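Side-chain contacts in decaprenyl diphosphate synthase (Rhodobacter capsulatus, PDB 3MZV), which probably extends farnesyl diphosphate with isopentenyl diphosphate units, using magnesium, into a long all-trans prenyl diphosphate for the side chain of isoprenoid quinones: residues Thr45-Glu50 with Asn109-Asn114; Ala283-Thr286 with Thr290-Ala293; Lys307-Leu312 with Gln319-Leu324. One frame throughout, in Å; residues are numbered along the deposited sequence. Where two conformers were deposited one is given.

The three contacts follow one another along a mostly helical chain, as expected of the FPP/GGPP synthase family. Contact 1 joins helix 40-49 to the short helix 108-111 and the turn beyond it, at the surface. Contacts 2 and 3 share helix 290-308: contact 2 ties its start to helix 277-287, and contact 3 packs its far end against helix 316-328. The centres of contacts 2 and 3 are about 30 Å apart, with nearest atoms about 17 Å apart, and each centre is about 36 Å from that of contact 1, which lies across the chain's centre from contact 3. They are independent local contacts in different parts of the helical fold.

Contact 1: residues Thr45-Glu50 with Asn109-Asn114; sequences TAHLIE and NLLWDN
H47 and W112 meet because their first torsions direct the two rings at each other. The H47 side chain leaves its helix with CG opposite the backbone N (chi1 178°), while W112 turns CG opposite its own carbonyl carbon (chi1 -71°). The rings form a T-shaped pair: the six-membered ring of the indole presents its edge to the imidazole face, with the planes at 86° and the centroids 5.6 Å apart. The CH2-CZ3 edge of the indole makes the contact. Its CH2 atom lies 4.0 Å from H47 CB, which sits at the indole edge close to the plane of that ring, and 4.1 Å from H47 CG, whereas CZ3 comes to 4.1 Å from H47 CD2. Aromatic C-H groups with a slight positive charge thus point at the electron-rich imidazole surface, which is the usual reason for such a geometry.

Histidine suits the place because it can be both a flat aromatic partner and a hydrogen-bond donor. NE2 donates to the carbonyl O of P106, and this bond is likely to restrict the rotation of the ring while its face is turned to W112. Tryptophan suits its own place because the broad, flat indole can offer a C-H edge to H47 while also packing on R40 and V44 of helix 40-49. L111 also reaches the imidazole with its CD2 methyl, but the modelled approach is too close to be trusted in detail.

W112 is the first residue to leave the helical path after helix 108-111, and D113 then serves as N-cap of helix 114-133. P106 belongs to the small hairpin of strands 101-102 and 105-106, and L48 turns to T87 and L91 of helix 74-96. Here helix 40-49 therefore meets the hairpin, helix 108-111 and helix 74-96.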
# COMPACT_ATOMS: atom_id res chain seq x y z
N THR B 45 7.86 -4.46 -11.65
CA THR B 45 7.86 -5.64 -10.78
C THR B 45 8.93 -6.66 -11.20
O THR B 45 9.66 -7.19 -10.35
CB THR B 45 6.49 -6.37 -10.75
OG1 THR B 45 5.42 -5.42 -10.62
CG2 THR B 45 6.46 -7.37 -9.58
N ALA B 46 8.97 -6.95 -12.51
CA ALA B 46 10.01 -7.77 -13.09
C ALA B 46 11.35 -7.31 -12.56
O ALA B 46 12.10 -8.10 -12.00
CB ALA B 46 10.00 -7.67 -14.65
N HIS B 47 11.60 -6.01 -12.70
CA HIS B 47 12.90 -5.40 -12.40
C HIS B 47 13.35 -5.56 -10.93
O HIS B 47 14.55 -5.54 -10.65
CB HIS B 47 12.89 -3.91 -12.83
CG HIS B 47 14.16 -3.17 -12.52
ND1 HIS B 47 15.22 -3.10 -13.39
CD2 HIS B 47 14.53 -2.46 -11.42
CE1 HIS B 47 16.20 -2.39 -12.85
NE2 HIS B 47 15.80 -1.99 -11.65
N LEU B 48 12.41 -5.72 -10.00
CA LEU B 48 12.78 -5.95 -8.60
C LEU B 48 13.02 -7.43 -8.29
O LEU B 48 13.91 -7.77 -7.50
CB LEU B 48 11.73 -5.36 -7.64
CG LEU B 48 12.15 -5.29 -6.16
CD1 LEU B 48 13.54 -4.66 -5.96
CD2 LEU B 48 11.09 -4.54 -5.32
N ILE B 49 12.23 -8.31 -8.90
CA ILE B 49 12.27 -9.74 -8.58
C ILE B 49 13.44 -10.43 -9.30
O ILE B 49 14.15 -11.24 -8.70
CB ILE B 49 10.92 -10.43 -8.89
CG1 ILE B 49 9.87 -10.01 -7.84
CG2 ILE B 49 11.08 -11.95 -8.89
CD1 ILE B 49 8.40 -10.14 -8.30
N GLU B 50 13.65 -10.09 -10.58
CA GLU B 50 14.79 -10.61 -11.35
C GLU B 50 16.15 -10.00 -10.91
O GLU B 50 17.18 -10.28 -11.52
CB GLU B 50 14.58 -10.41 -12.86
CG GLU B 50 13.80 -11.53 -13.56
CD GLU B 50 12.28 -11.44 -13.37
OE1 GLU B 50 11.83 -11.08 -12.26
OE2 GLU B 50 11.54 -11.75 -14.32
N ASN B 109 12.54 3.63 -8.39
CA ASN B 109 12.26 5.09 -8.29
C ASN B 109 13.26 5.98 -9.02
O ASN B 109 12.88 7.03 -9.54
CB ASN B 109 12.10 5.56 -6.83
CG ASN B 109 13.20 5.06 -5.93
OD1 ASN B 109 13.25 3.87 -5.59
ND2 ASN B 109 14.11 5.97 -5.52
N LEU B 110 14.53 5.56 -9.04
CA LEU B 110 15.58 6.20 -9.85
C LEU B 110 15.32 5.98 -11.35
O LEU B 110 15.18 6.94 -12.14
CB LEU B 110 16.96 5.66 -9.46
N LEU B 111 15.23 4.71 -11.74
CA LEU B 111 14.99 4.32 -13.13
C LEU B 111 13.71 4.96 -13.71
O LEU B 111 13.68 5.36 -14.88
CB LEU B 111 14.92 2.79 -13.23
CG LEU B 111 15.84 2.02 -14.18
CD1 LEU B 111 17.24 2.62 -14.29
CD2 LEU B 111 15.93 0.59 -13.69
N TRP B 112 12.66 5.07 -12.88
CA TRP B 112 11.40 5.68 -13.31
C TRP B 112 11.14 6.98 -12.52
O TRP B 112 11.70 8.03 -12.85
CB TRP B 112 10.24 4.69 -13.16
CG TRP B 112 10.26 3.56 -14.14
CD1 TRP B 112 9.76 3.56 -15.41
CD2 TRP B 112 10.81 2.25 -13.94
NE1 TRP B 112 9.95 2.34 -16.01
CE2 TRP B 112 10.61 1.52 -15.13
CE3 TRP B 112 11.46 1.63 -12.86
CZ2 TRP B 112 11.03 0.19 -15.28
CZ3 TRP B 112 11.88 0.30 -13.01
CH2 TRP B 112 11.66 -0.40 -14.21
N ASP B 113 10.29 6.90 -11.49
CA ASP B 113 10.07 7.99 -10.53
C ASP B 113 9.44 7.45 -9.23
O ASP B 113 9.06 6.26 -9.15
CB ASP B 113 9.24 9.14 -11.14
CG ASP B 113 7.94 8.67 -11.80
OD1 ASP B 113 7.33 7.67 -11.37
OD2 ASP B 113 7.49 9.34 -12.75
N ASN B 114 9.39 8.30 -8.21
CA ASN B 114 8.84 7.92 -6.90
C ASN B 114 7.41 7.49 -7.03
O ASN B 114 7.01 6.49 -6.44
CB ASN B 114 8.90 9.09 -5.92
CG ASN B 114 10.25 9.24 -5.27
OD1 ASN B 114 11.08 8.34 -5.28
ND2 ASN B 114 10.46 10.40 -4.65

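Contact 2: residues Ala283-Thr286 with Thr290-Ala293; sequences ALMT and TLEA
The backbone N of T290 donates to the carbonyl O of M285 over 2.9 Å, in a fairly straight bond (N-H...O angle 160°) that spans five residues and joins the last turn of helix 277-287 to the first residue of helix 290-308. Around it the side chains close in. M285 and T290 cross at about a right angle, and the hydroxyl OG1 of T290 lies 3.3 Å from M285 CB. That oxygen stands between the backbone N and the carbonyl carbon (chi1 80°), and it donates to P248 O rather than to anything on the methionine.

L291 crosses M285 obliquely, its CG 3.9 Å from M285 CB and its CD2 4.0 Å from M285 SD. Methionine suits this buried place: its chain, extended beyond CG, runs past the leucine and on to V249 and W264. Threonine suits its position because T290 places its CG2 methyl 3.9 Å from M285 O, while its hydroxyl is satisfied by P248 O.

Chemically, then, one backbone bond links the two helices, with mainly apolar side-chain contacts of M285 and L291 beside it, and the buried hydroxyl finds its acceptor on helix 247-254.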
# COMPACT_ATOMS: atom_id res chain seq x y z
N ALA B 283 35.47 2.00 16.57
CA ALA B 283 36.46 1.89 17.63
C ALA B 283 35.78 1.94 19.01
O ALA B 283 36.15 1.16 19.91
CB ALA B 283 37.53 2.95 17.52
N LEU B 284 34.77 2.80 19.16
CA LEU B 284 34.03 2.83 20.43
C LEU B 284 33.23 1.55 20.67
O LEU B 284 33.14 1.03 21.80
CB LEU B 284 33.09 4.04 20.53
CG LEU B 284 33.80 5.42 20.60
CD1 LEU B 284 32.78 6.53 20.78
CD2 LEU B 284 34.89 5.42 21.78
N MET B 285 32.61 1.05 19.59
CA MET B 285 31.89 -0.18 19.66
C MET B 285 32.79 -1.32 20.14
O MET B 285 32.40 -2.07 21.06
CB MET B 285 31.23 -0.50 18.31
CG MET B 285 30.21 0.47 17.89
SD MET B 285 29.53 0.08 16.16
CE MET B 285 28.22 1.26 16.27
N THR B 286 33.98 -1.42 19.56
CA THR B 286 34.93 -2.45 19.89
C THR B 286 35.42 -2.33 21.35
O THR B 286 35.40 -3.30 22.09
CB THR B 286 36.14 -2.44 18.92
OG1 THR B 286 35.68 -2.78 17.61
CG2 THR B 286 37.19 -3.48 19.34
N THR B 290 30.43 -4.01 21.98
CA THR B 290 29.05 -3.99 21.49
C THR B 290 28.79 -4.73 20.16
O THR B 290 27.66 -5.10 19.87
CB THR B 290 28.47 -2.58 21.38
OG1 THR B 290 28.93 -1.93 20.21
CG2 THR B 290 28.81 -1.74 22.60
N LEU B 291 29.83 -4.94 19.38
CA LEU B 291 29.70 -5.74 18.14
C LEU B 291 29.62 -7.23 18.51
O LEU B 291 28.75 -7.95 18.05
CB LEU B 291 30.84 -5.40 17.19
CG LEU B 291 30.68 -3.96 16.63
CD1 LEU B 291 31.97 -3.57 15.90
CD2 LEU B 291 29.46 -3.88 15.69
N GLU B 292 30.47 -7.68 19.45
CA GLU B 292 30.36 -9.04 19.98
C GLU B 292 29.03 -9.22 20.68
O GLU B 292 28.37 -10.23 20.53
CB GLU B 292 31.53 -9.36 20.91
CG GLU B 292 31.49 -10.79 21.51
CD GLU B 292 31.49 -11.90 20.46
OE1 GLU B 292 31.88 -11.71 19.30
OE2 GLU B 292 31.09 -13.01 20.79
N ALA B 293 28.59 -8.20 21.42
CA ALA B 293 27.33 -8.29 22.12
C ALA B 293 26.18 -8.43 21.12
O ALA B 293 25.24 -9.19 21.35
CB ALA B 293 27.12 -6.99 23.03

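Contact 3: residues Lys307-Leu312 with Gln319-Leu324; sequences KALAKL and QMLDDL
L309 lays its CD1 methyl over one face of the flat peptide group that joins L321 to D322. The methyl lies 3.9 Å from L321 C and 3.6 Å from D322 N, well above the peptide plane, and the carbonyl O of the same peptide accepts a hydrogen bond from Y208 OH. The other flat group, the D322 carboxylate, is met obliquely, with L309 CD1 4.2 Å from its OD2.

The leucine reaches across because CG lies opposite the carbonyl carbon (chi1 -67°), which together with an extended chi2 (172°) carries the methyls to helix 316-328. There L309 CD1 meets mainly the peptide and D322 CB, the latter at 3.9 Å, and L309 CD2 meets L321 CB at 4.1 Å. The side chains of L309 and L321 cross at about a right angle. A branched, apolar residue fits here since it can cover helix backbone and a leucine at once.

Aspartate suits this partly exposed place. The CG of D322 stands opposite the backbone N (chi1 -161°), and OD1 forms a salt bridge with R306 of helix 290-308. The short methylene can pack against the leucine while the charge is paired beside it.

The two helices, linked by a short connection, pack on other parts of the bundle too. L309 also touches Y208 of helix 199-224, L321 meets L60 and L67 of helix 56-67, and M320, on another side of helix 316-328, lies against helix 11-17.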
# COMPACT_ATOMS: atom_id res chain seq x y z
N LYS B 307 14.58 -23.82 19.36
CA LYS B 307 13.71 -24.38 20.45
C LYS B 307 12.24 -24.45 20.07
O LYS B 307 11.53 -25.37 20.45
CB LYS B 307 13.80 -23.54 21.74
CG LYS B 307 14.72 -24.05 22.85
CD LYS B 307 16.15 -24.03 22.48
CE LYS B 307 17.04 -24.46 23.69
NZ LYS B 307 18.46 -24.57 23.32
N ALA B 308 11.77 -23.45 19.35
CA ALA B 308 10.40 -23.43 18.90
C ALA B 308 10.09 -24.62 18.00
O ALA B 308 8.97 -25.13 18.01
CB ALA B 308 10.13 -22.13 18.13
N LEU B 309 11.06 -25.07 17.20
CA LEU B 309 10.81 -26.22 16.30
C LEU B 309 10.47 -27.54 16.98
O LEU B 309 9.88 -28.44 16.36
CB LEU B 309 12.02 -26.44 15.40
CG LEU B 309 12.32 -25.36 14.38
CD1 LEU B 309 13.64 -25.61 13.70
CD2 LEU B 309 11.23 -25.23 13.31
N ALA B 310 10.89 -27.66 18.25
CA ALA B 310 10.76 -28.91 18.98
C ALA B 310 9.31 -29.39 19.06
O ALA B 310 9.08 -30.61 19.18
CB ALA B 310 11.39 -28.77 20.39
N LYS B 311 8.33 -28.48 18.96
CA LYS B 311 6.92 -28.89 19.00
C LYS B 311 6.36 -29.35 17.67
O LYS B 311 5.21 -29.76 17.59
CB LYS B 311 6.01 -27.78 19.57
CG LYS B 311 6.27 -27.44 21.07
CD LYS B 311 7.35 -26.35 21.24
CE LYS B 311 7.21 -25.64 22.58
NZ LYS B 311 8.10 -24.44 22.75
N LEU B 312 7.18 -29.32 16.62
CA LEU B 312 6.71 -29.67 15.29
C LEU B 312 7.08 -31.14 14.96
O LEU B 312 7.97 -31.70 15.60
CB LEU B 312 7.26 -28.66 14.30
CG LEU B 312 6.83 -27.23 14.68
CD1 LEU B 312 7.55 -26.21 13.87
CD2 LEU B 312 5.33 -27.04 14.56
N GLN B 319 14.08 -30.46 10.03
CA GLN B 319 15.54 -30.41 10.09
C GLN B 319 16.08 -29.32 9.16
O GLN B 319 17.00 -28.63 9.52
CB GLN B 319 16.16 -31.78 9.81
CG GLN B 319 17.62 -31.90 10.21
CD GLN B 319 18.57 -31.52 9.08
OE1 GLN B 319 18.21 -31.61 7.91
NE2 GLN B 319 19.78 -31.09 9.43
N MET B 320 15.49 -29.15 7.98
CA MET B 320 15.96 -28.12 7.08
C MET B 320 15.74 -26.70 7.67
O MET B 320 16.58 -25.83 7.48
CB MET B 320 15.31 -28.25 5.69
CG MET B 320 15.93 -29.35 4.79
SD MET B 320 15.11 -29.54 3.15
CE MET B 320 14.08 -30.94 3.59
N LEU B 321 14.64 -26.49 8.40
CA LEU B 321 14.41 -25.22 9.08
C LEU B 321 15.38 -25.01 10.22
O LEU B 321 15.75 -23.87 10.50
CB LEU B 321 12.95 -25.12 9.60
CG LEU B 321 11.88 -24.99 8.51
CD1 LEU B 321 10.47 -24.98 9.16
CD2 LEU B 321 12.07 -23.76 7.63
N ASP B 322 15.75 -26.09 10.88
CA ASP B 322 16.81 -26.06 11.89
C ASP B 322 18.13 -25.59 11.25
O ASP B 322 18.78 -24.62 11.76
CB ASP B 322 16.93 -27.44 12.54
CG ASP B 322 17.66 -27.42 13.88
OD1 ASP B 322 18.86 -27.14 13.90
OD2 ASP B 322 17.04 -27.75 14.92
N ASP B 323 18.52 -26.20 10.13
CA ASP B 323 19.75 -25.79 9.43
C ASP B 323 19.60 -24.34 8.95
O ASP B 323 20.57 -23.59 8.89
CB ASP B 323 20.06 -26.66 8.21
CG ASP B 323 20.49 -28.06 8.56
OD1 ASP B 323 20.98 -28.31 9.65
OD2 ASP B 323 20.33 -28.94 7.68
N LEU B 324 18.40 -23.95 8.57
CA LEU B 324 18.23 -22.59 8.08
C LEU B 324 18.54 -21.56 9.20
O LEU B 324 19.06 -20.47 8.92
CB LEU B 324 16.85 -22.39 7.51
CG LEU B 324 16.52 -21.04 6.89
CD1 LEU B 324 17.37 -20.74 5.64
CD2 LEU B 324 15.01 -21.00 6.58